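Local atomic coordinates of putative hydrolase (PDB entry 3LLC), a protein that probably acts as an alpha/beta-hydrolase esterase that may remove fatty acyl groups from proteins and cleave an acyl glucuronide. Residues Val141-Ala146 and His247-Pro252; Asp148-Leu153 and Arg187-Asp192. One frame throughout, in Å; residues are numbered along the deposited sequence.

Contact 1: residues Val141-Ala146 and His247-Pro252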
ATOM      1  N   VAL A 141       8.007  -4.752  -3.342  1.00 19.38           N
ATOM      2  CA  VAL A 141       8.908  -3.648  -3.004  1.00 19.84           C
ATOM      3  C   VAL A 141       8.073  -2.765  -2.049  1.00 20.46           C
ATOM      4  O   VAL A 141       6.959  -2.344  -2.404  1.00 23.36           O
ATOM      5  CB  VAL A 141       9.375  -2.885  -4.229  1.00 20.05           C
ATOM      6  CG1 VAL A 141      10.175  -1.629  -3.784  1.00 22.07           C
ATOM      7  CG2 VAL A 141      10.258  -3.783  -5.192  1.00 19.94           C
ATOM      8  N   LEU A 142       8.548  -2.579  -0.821  1.00 18.97           N
ATOM      9  CA  LEU A 142       7.784  -1.865   0.230  1.00 19.33           C
ATOM     10  C   LEU A 142       8.567  -0.598   0.626  1.00 24.08           C
ATOM     11  O   LEU A 142       9.748  -0.692   0.914  1.00 24.87           O
ATOM     12  CB  LEU A 142       7.578  -2.777   1.431  1.00 23.38           C
ATOM     13  CG  LEU A 142       6.894  -4.132   1.169  1.00 24.39           C
ATOM     14  CD1 LEU A 142       6.808  -4.958   2.471  1.00 22.54           C
ATOM     15  CD2 LEU A 142       5.523  -3.860   0.565  1.00 24.27           C
ATOM     16  N   ILE A 143       7.913   0.570   0.582  1.00 21.36           N
ATOM     17  CA  ILE A 143       8.553   1.869   0.808  1.00 21.54           C
ATOM     18  C   ILE A 143       7.965   2.434   2.108  1.00 22.34           C
ATOM     19  O   ILE A 143       6.776   2.701   2.159  1.00 21.53           O
ATOM     20  CB  ILE A 143       8.272   2.820  -0.370  1.00 23.06           C
ATOM     21  CG1 ILE A 143       8.784   2.192  -1.695  1.00 29.00           C
ATOM     22  CG2 ILE A 143       8.890   4.235  -0.121  1.00 20.67           C
ATOM     23  CD1 ILE A 143       7.855   2.251  -2.800  1.00 32.54           C
ATOM     24  N   ALA A 144       8.795   2.582   3.143  1.00 21.02           N
ATOM     25  CA  ALA A 144       8.366   3.019   4.486  1.00 20.91           C
ATOM     26  C   ALA A 144       7.075   2.331   4.914  1.00 22.72           C
ATOM     27  O   ALA A 144       6.110   2.970   5.314  1.00 22.00           O
ATOM     28  CB  ALA A 144       8.215   4.590   4.526  1.00 21.64           C
ATOM     29  N   PRO A 145       7.039   0.981   4.840  1.00 22.02           N
ATOM     30  CA  PRO A 145       5.772   0.310   5.074  1.00 21.24           C
ATOM     31  C   PRO A 145       5.237   0.473   6.498  1.00 23.01           C
ATOM     32  O   PRO A 145       6.017   0.503   7.454  1.00 23.32           O
ATOM     33  CB  PRO A 145       6.107  -1.165   4.799  1.00 22.13           C
ATOM     34  CG  PRO A 145       7.563  -1.246   5.138  1.00 21.45           C
ATOM     35  CD  PRO A 145       8.135   0.034   4.598  1.00 21.49           C
ATOM     36  N   ALA A 146       3.905   0.509   6.628  1.00 22.12           N
ATOM     37  CA  ALA A 146       3.254   0.803   7.911  1.00 21.72           C
ATOM     38  C   ALA A 146       2.277  -0.298   8.340  1.00 24.28           C
ATOM     39  O   ALA A 146       1.121  -0.021   8.721  1.00 22.61           O
ATOM     40  CB  ALA A 146       2.522   2.204   7.828  1.00 22.09           C
ATOM     41  N   HIS A 247       9.948  10.418   5.423  1.00 19.49           N
ATOM     42  CA  HIS A 247       8.828   9.506   5.162  1.00 21.28           C
ATOM     43  C   HIS A 247       8.467   9.403   3.659  1.00 23.73           C
ATOM     44  O   HIS A 247       8.008   8.372   3.210  1.00 24.66           O
ATOM     45  CB  HIS A 247       7.556   9.867   5.966  1.00 20.98           C
ATOM     46  CG  HIS A 247       6.480   8.827   5.858  1.00 21.67           C
ATOM     47  ND1 HIS A 247       6.699   7.512   6.199  1.00 21.31           N
ATOM     48  CD2 HIS A 247       5.203   8.896   5.400  1.00 24.97           C
ATOM     49  CE1 HIS A 247       5.592   6.810   5.966  1.00 27.51           C
ATOM     50  NE2 HIS A 247       4.664   7.631   5.502  1.00 25.82           N
ATOM     51  N   ARG A 248       8.657  10.473   2.908  1.00 22.56           N
ATOM     52  CA  ARG A 248       8.214  10.488   1.497  1.00 28.27           C
ATOM     53  C   ARG A 248       9.165   9.742   0.536  1.00 28.57           C
ATOM     54  O   ARG A 248       8.702   9.201  -0.493  1.00 26.05           O
ATOM     55  CB  ARG A 248       8.047  11.944   1.020  1.00 29.01           C
ATOM     56  CG  ARG A 248       6.786  12.642   1.588  1.00 37.36           C
ATOM     57  CD  ARG A 248       6.777  14.161   1.246  1.00 31.89           C
ATOM     58  N   LEU A 249      10.470   9.708   0.879  1.00 23.73           N
ATOM     59  CA  LEU A 249      11.492   9.023   0.063  1.00 23.27           C
ATOM     60  C   LEU A 249      11.275   9.301  -1.429  1.00 24.77           C
ATOM     61  O   LEU A 249      11.099   8.371  -2.225  1.00 23.53           O
ATOM     62  CB  LEU A 249      11.461   7.501   0.325  1.00 24.19           C
ATOM     63  CG  LEU A 249      11.979   6.991   1.661  1.00 28.27           C
ATOM     64  CD1 LEU A 249      11.940   5.435   1.733  1.00 24.97           C
ATOM     65  CD2 LEU A 249      13.389   7.504   2.016  1.00 20.37           C
ATOM     66  N   SER A 250      11.242  10.584  -1.794  1.00 21.54           N
ATOM     67  CA  SER A 250      10.934  11.003  -3.164  1.00 24.84           C
ATOM     68  C   SER A 250      11.950  11.988  -3.749  1.00 23.35           C
ATOM     69  O   SER A 250      11.701  12.619  -4.782  1.00 23.86           O
ATOM     70  CB  SER A 250       9.491  11.584  -3.226  1.00 26.81           C
ATOM     71  OG  SER A 250       9.385  12.723  -2.386  1.00 27.18           O
ATOM     72  N   ARG A 251      13.128  12.131  -3.122  1.00 21.69           N
ATOM     73  CA  ARG A 251      14.224  12.842  -3.765  1.00 21.74           C
ATOM     74  C   ARG A 251      14.695  12.009  -4.981  1.00 21.14           C
ATOM     75  O   ARG A 251      14.427  10.793  -5.033  1.00 18.91           O
ATOM     76  CB  ARG A 251      15.410  13.039  -2.814  1.00 21.17           C
ATOM     77  CG  ARG A 251      15.135  13.739  -1.473  1.00 21.11           C
ATOM     78  CD  ARG A 251      16.415  13.672  -0.596  1.00 21.52           C
ATOM     79  NE  ARG A 251      16.649  12.290  -0.126  1.00 23.17           N
ATOM     80  CZ  ARG A 251      17.629  11.915   0.697  1.00 21.00           C
ATOM     81  NH1 ARG A 251      18.474  12.795   1.172  1.00 19.33           N
ATOM     82  NH2 ARG A 251      17.729  10.642   1.064  1.00 20.75           N
ATOM     83  N   PRO A 252      15.387  12.636  -5.932  1.00 21.66           N
ATOM     84  CA  PRO A 252      15.988  11.930  -7.082  1.00 22.73           C
ATOM     85  C   PRO A 252      16.800  10.677  -6.703  1.00 24.58           C
ATOM     86  O   PRO A 252      16.552   9.608  -7.263  1.00 20.30           O
ATOM     87  CB  PRO A 252      16.880  12.996  -7.700  1.00 24.46           C
ATOM     88  CG  PRO A 252      16.107  14.271  -7.460  1.00 24.21           C
ATOM     89  CD  PRO A 252      15.544  14.103  -6.065  1.00 24.10           C
TER

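Contact 2: residues Asp148-Leu153 and Arg187-Asp192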
ATOM      1  N   ASP A 148       0.188  -2.679  10.672  1.00 21.01           N
ATOM      2  CA  ASP A 148      -0.329  -2.616  12.033  1.00 18.63           C
ATOM      3  C   ASP A 148      -0.143  -1.222  12.649  1.00 19.62           C
ATOM      4  O   ASP A 148       0.024  -1.108  13.857  1.00 18.34           O
ATOM      5  CB  ASP A 148       0.336  -3.664  12.928  1.00 18.17           C
ATOM      6  CG  ASP A 148       0.258  -5.093  12.325  1.00 21.29           C
ATOM      7  OD1 ASP A 148      -0.545  -5.268  11.358  1.00 20.36           O
ATOM      8  OD2 ASP A 148       0.976  -5.995  12.845  1.00 22.58           O
ATOM      9  N   PHE A 149      -0.231  -0.178  11.823  1.00 21.63           N
ATOM     10  CA  PHE A 149       0.026   1.171  12.349  1.00 21.12           C
ATOM     11  C   PHE A 149      -0.974   1.587  13.425  1.00 19.07           C
ATOM     12  O   PHE A 149      -0.622   2.334  14.362  1.00 18.84           O
ATOM     13  CB  PHE A 149       0.224   2.235  11.226  1.00 22.58           C
ATOM     14  CG  PHE A 149      -1.036   2.718  10.542  1.00 20.61           C
ATOM     15  CD1 PHE A 149      -1.914   3.582  11.158  1.00 22.50           C
ATOM     16  CD2 PHE A 149      -1.281   2.378   9.202  1.00 24.67           C
ATOM     17  CE1 PHE A 149      -3.045   4.044  10.476  1.00 22.40           C
ATOM     18  CE2 PHE A 149      -2.414   2.844   8.536  1.00 26.18           C
ATOM     19  CZ  PHE A 149      -3.272   3.666   9.163  1.00 23.97           C
ATOM     20  N   THR A 150      -2.228   1.130  13.322  1.00 20.36           N
ATOM     21  CA  THR A 150      -3.257   1.531  14.295  1.00 21.12           C
ATOM     22  C   THR A 150      -2.922   1.018  15.695  1.00 20.65           C
ATOM     23  O   THR A 150      -2.977   1.773  16.656  1.00 18.21           O
ATOM     24  CB  THR A 150      -4.688   1.090  13.861  1.00 22.42           C
ATOM     25  OG1 THR A 150      -4.718  -0.344  13.728  1.00 21.49           O
ATOM     26  CG2 THR A 150      -5.084   1.753  12.530  1.00 19.17           C
ATOM     27  N   SER A 151      -2.519  -0.255  15.822  1.00 17.67           N
ATOM     28  CA  SER A 151      -2.240  -0.824  17.113  1.00 18.83           C
ATOM     29  C   SER A 151      -0.806  -0.526  17.603  1.00 17.66           C
ATOM     30  O   SER A 151      -0.572  -0.415  18.828  1.00 18.56           O
ATOM     31  CB  SER A 151      -2.469  -2.361  17.115  1.00 22.50           C
ATOM     32  OG  SER A 151      -1.663  -3.007  16.150  1.00 21.24           O
ATOM     33  N   ASP A 152       0.126  -0.415  16.688  1.00 18.40           N
ATOM     34  CA  ASP A 152       1.560  -0.366  17.053  1.00 20.59           C
ATOM     35  C   ASP A 152       2.141   1.047  17.091  1.00 21.60           C
ATOM     36  O   ASP A 152       3.053   1.275  17.858  1.00 21.00           O
ATOM     37  CB  ASP A 152       2.416  -1.216  16.114  1.00 20.94           C
ATOM     38  CG  ASP A 152       2.108  -2.716  16.207  1.00 24.23           C
ATOM     39  OD1 ASP A 152       1.064  -3.095  16.783  1.00 24.19           O
ATOM     40  OD2 ASP A 152       2.914  -3.495  15.641  1.00 25.82           O
ATOM     41  N   LEU A 153       1.648   1.949  16.239  1.00 21.20           N
ATOM     42  CA  LEU A 153       2.172   3.326  16.159  1.00 22.85           C
ATOM     43  C   LEU A 153       1.204   4.371  16.733  1.00 22.41           C
ATOM     44  O   LEU A 153       1.660   5.346  17.343  1.00 25.53           O
ATOM     45  CB  LEU A 153       2.568   3.679  14.729  1.00 20.94           C
ATOM     46  CG  LEU A 153       3.618   2.783  14.050  1.00 22.75           C
ATOM     47  CD1 LEU A 153       3.929   3.233  12.606  1.00 20.68           C
ATOM     48  CD2 LEU A 153       4.899   2.687  14.958  1.00 21.11           C
ATOM     49  N   ARG A 187     -12.817   5.907  14.568  1.00 20.41           N
ATOM     50  CA  ARG A 187     -12.997   4.774  15.475  0.50 22.32           C
ATOM     51  C   ARG A 187     -13.064   3.476  14.652  1.00 22.17           C
ATOM     52  O   ARG A 187     -12.419   2.498  15.006  1.00 20.05           O
ATOM     53  CB  ARG A 187     -14.258   4.948  16.319  0.50 21.97           C
ATOM     54  CG  ARG A 187     -14.468   3.855  17.388  0.50 24.92           C
ATOM     55  CD  ARG A 187     -15.741   4.085  18.221  0.50 26.17           C
ATOM     56  NE  ARG A 187     -16.300   2.828  18.712  0.50 25.38           N
ATOM     57  CZ  ARG A 187     -17.385   2.726  19.473  0.50 33.06           C
ATOM     58  NH1 ARG A 187     -18.051   3.811  19.852  0.50 26.62           N
ATOM     59  NH2 ARG A 187     -17.805   1.528  19.854  0.50 35.12           N
ATOM     60  N   ALA A 188     -13.816   3.489  13.554  1.00 22.57           N
ATOM     61  CA  ALA A 188     -13.922   2.306  12.650  1.00 23.10           C
ATOM     62  C   ALA A 188     -12.580   1.837  12.091  1.00 23.05           C
ATOM     63  O   ALA A 188     -12.283   0.632  12.096  1.00 22.35           O
ATOM     64  CB  ALA A 188     -14.965   2.549  11.513  1.00 23.10           C
ATOM     65  N   LEU A 189     -11.737   2.770  11.642  1.00 19.80           N
ATOM     66  CA  LEU A 189     -10.386   2.436  11.216  1.00 21.60           C
ATOM     67  C   LEU A 189      -9.564   1.791  12.332  1.00 20.30           C
ATOM     68  O   LEU A 189      -8.855   0.808  12.084  1.00 18.53           O
ATOM     69  CB  LEU A 189      -9.631   3.687  10.685  1.00 21.84           C
ATOM     70  CG  LEU A 189      -8.208   3.461  10.214  1.00 19.92           C
ATOM     71  CD1 LEU A 189      -8.150   3.139   8.716  1.00 22.40           C
ATOM     72  CD2 LEU A 189      -7.265   4.663  10.532  1.00 24.63           C
HETATM   73  N   MSE A 190      -9.586   2.367  13.530  1.00 18.74           N
HETATM   74  CA  MSE A 190      -8.792   1.827  14.644  1.00 19.97           C
HETATM   75  C   MSE A 190      -9.274   0.386  15.012  1.00 19.46           C
HETATM   76  O   MSE A 190      -8.451  -0.493  15.213  1.00 20.72           O
HETATM   77  CB  MSE A 190      -8.887   2.718  15.901  1.00 21.59           C
HETATM   78  CG  MSE A 190      -8.355   4.187  15.717  1.00 18.59           C
HETATM   79 SE   MSE A 190      -6.537   4.316  15.408  0.75 19.39          SE
HETATM   80  CE  MSE A 190      -5.945   3.548  17.085  1.00 22.34           C
ATOM     81  N   GLU A 191     -10.582   0.180  15.070  1.00 17.22           N
ATOM     82  CA  GLU A 191     -11.137  -1.131  15.495  1.00 18.25           C
ATOM     83  C   GLU A 191     -10.807  -2.194  14.420  1.00 18.48           C
ATOM     84  O   GLU A 191     -10.301  -3.266  14.721  1.00 19.08           O
ATOM     85  CB  GLU A 191     -12.636  -1.035  15.721  1.00 19.83           C
ATOM     86  CG  GLU A 191     -13.039  -0.260  16.984  1.00 21.69           C
ATOM     87  CD  GLU A 191     -14.521   0.005  17.106  1.00 24.10           C
ATOM     88  OE1 GLU A 191     -15.310  -0.218  16.157  1.00 28.73           O
ATOM     89  OE2 GLU A 191     -14.897   0.479  18.185  1.00 27.40           O
ATOM     90  N   ASP A 192     -11.023  -1.840  13.165  1.00 20.40           N
ATOM     91  CA  ASP A 192     -10.771  -2.760  12.037  1.00 21.38           C
ATOM     92  C   ASP A 192      -9.281  -2.996  11.779  1.00 22.44           C
ATOM     93  O   ASP A 192      -8.918  -4.036  11.231  1.00 21.39           O
ATOM     94  CB  ASP A 192     -11.539  -2.276  10.792  1.00 20.69           C
ATOM     95  CG  ASP A 192     -11.223  -3.089   9.526  1.00 20.60           C
ATOM     96  OD1 ASP A 192     -11.883  -4.117   9.323  1.00 20.71           O
ATOM     97  OD2 ASP A 192     -10.328  -2.708   8.762  1.00 19.55           O
TER
HETATM   98  O   HOH W   1      -5.879  -0.817  16.143  1.00 22.60           O

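Contact 1: residues Val141-Ala146 and His247-Pro252
The methyl of Ala144 lies against the imidazole of His247, and one residue back along the chain Ile143 packs on Leu249. The Leu249 side chain can be followed from its root. CB sits 4.2 Å from Ile143 CG2, a loose van der Waals touch. CG is set beside the backbone N and anti to the carbonyl carbon (chi1 -72°), and this torsion brings CD1 to the methyl CG2 of Ile143. Leu249 CD1 and Ile143 CG2 stand 3.8 Å apart, the main apolar touch of the pair, and CD1 also lies 4.5 Å from Ala144 N. The side chains of Ile143 and Leu249 pass antiparallel, side by side, and Ile143 also touches Met258 of helix 252-266. No hydrogen bond joins segments 141-146 and 247-252, which meet by van der Waals packing.

Strand 136-143 lies in the central, mostly parallel sheet of an alpha/beta hydrolase, and 247-252 belongs to the loop that follows the outermost strand 237-242. That is where the histidine of the family's Ser-His-Asp triad is expected, and His247 fits it: ND1 is hydrogen-bonded to Asp217 and NE2 to Ser114, which sits on the probable nucleophile elbow.

His247 CG is anti to the backbone N (chi1 -172°), a setting that swings the ring toward Ala144. Ala144 CB meets the ring obliquely, 3.7 Å from ND1 and equally close to CE1, while Ala144 O lies 3.9 Å from CE1. With both ring nitrogens bonded, the rotation of the imidazole is fixed, and the methyl packs on the ND1-CE1 side.

Contact 2: residues Asp148-Leu153 and Arg187-Asp192
Thr150 OG1 donates a hydrogen bond of 2.7 Å to a water, and that water donates in turn to Met190 O at 2.8 Å. The water therefore spans the gap between segments 148-153 and 187-192, which have no direct hydrogen bond between them. OG1 stands between the backbone N and the carbonyl carbon of Thr150, and the same torsion lays CG2 on the other helix. There CG2 touches the backbone at Leu189 O, 3.9 Å away, and the side chain at Leu189 CD2, 4.1 Å away. Thr150 is thus split between a polar branch held through water and a methyl in apolar contact.

Met190, a selenomethionine here, lies along the same threonine. Its chain bends at chi2 (-66°) and chi3 (-62°), which lays SE 4.0 Å from Thr150 CB and turns CE back to the carbonyl. CE ends 3.5 Å from Thr150 O, a methyl-to-carbonyl touch. Next to them Leu189 CD2 meets the Phe149 ring obliquely, 4.3 Å from CE1.

The helix axes pass 9.1 Å apart and nearly at right angles (81°), so the meeting is confined to about one turn of each, with Thr150 and Met190 the residues of closest backbone approach. Both helices belong to the insertion between core strands 136-143 and 209-214, where alpha/beta hydrolases commonly carry a cap. Helix 187-195 follows directly on strand 183-186 of the small two-stranded sheet, and Leu189 also touches Trp92 of helix 89-103. Phe149 and Thr150 rest on Trp118 of helix 115-128, which joins this corner of the probable cap to the helix following the probable nucleophile elbow.

How the contacts relate
The centres of contacts 1 and 2 lie about 21 Å apart, and both belong to the same alpha/beta hydrolase fold. The chain leaves the central sheet through strand 136-143, whose end forms one half of contact 1, and almost at once enters helix 149-154 of contact 2. Helix 187-195 then completes contact 2 before the chain returns to the core by strand 209-214; much later it reaches 247-252 and completes contact 1. Apart from adjoining in sequence, the segments of the two contacts do not touch. The probable cap thus departs just after Ala144, on the active-site side of the core, consistent with Phe149 lying near the probable triad.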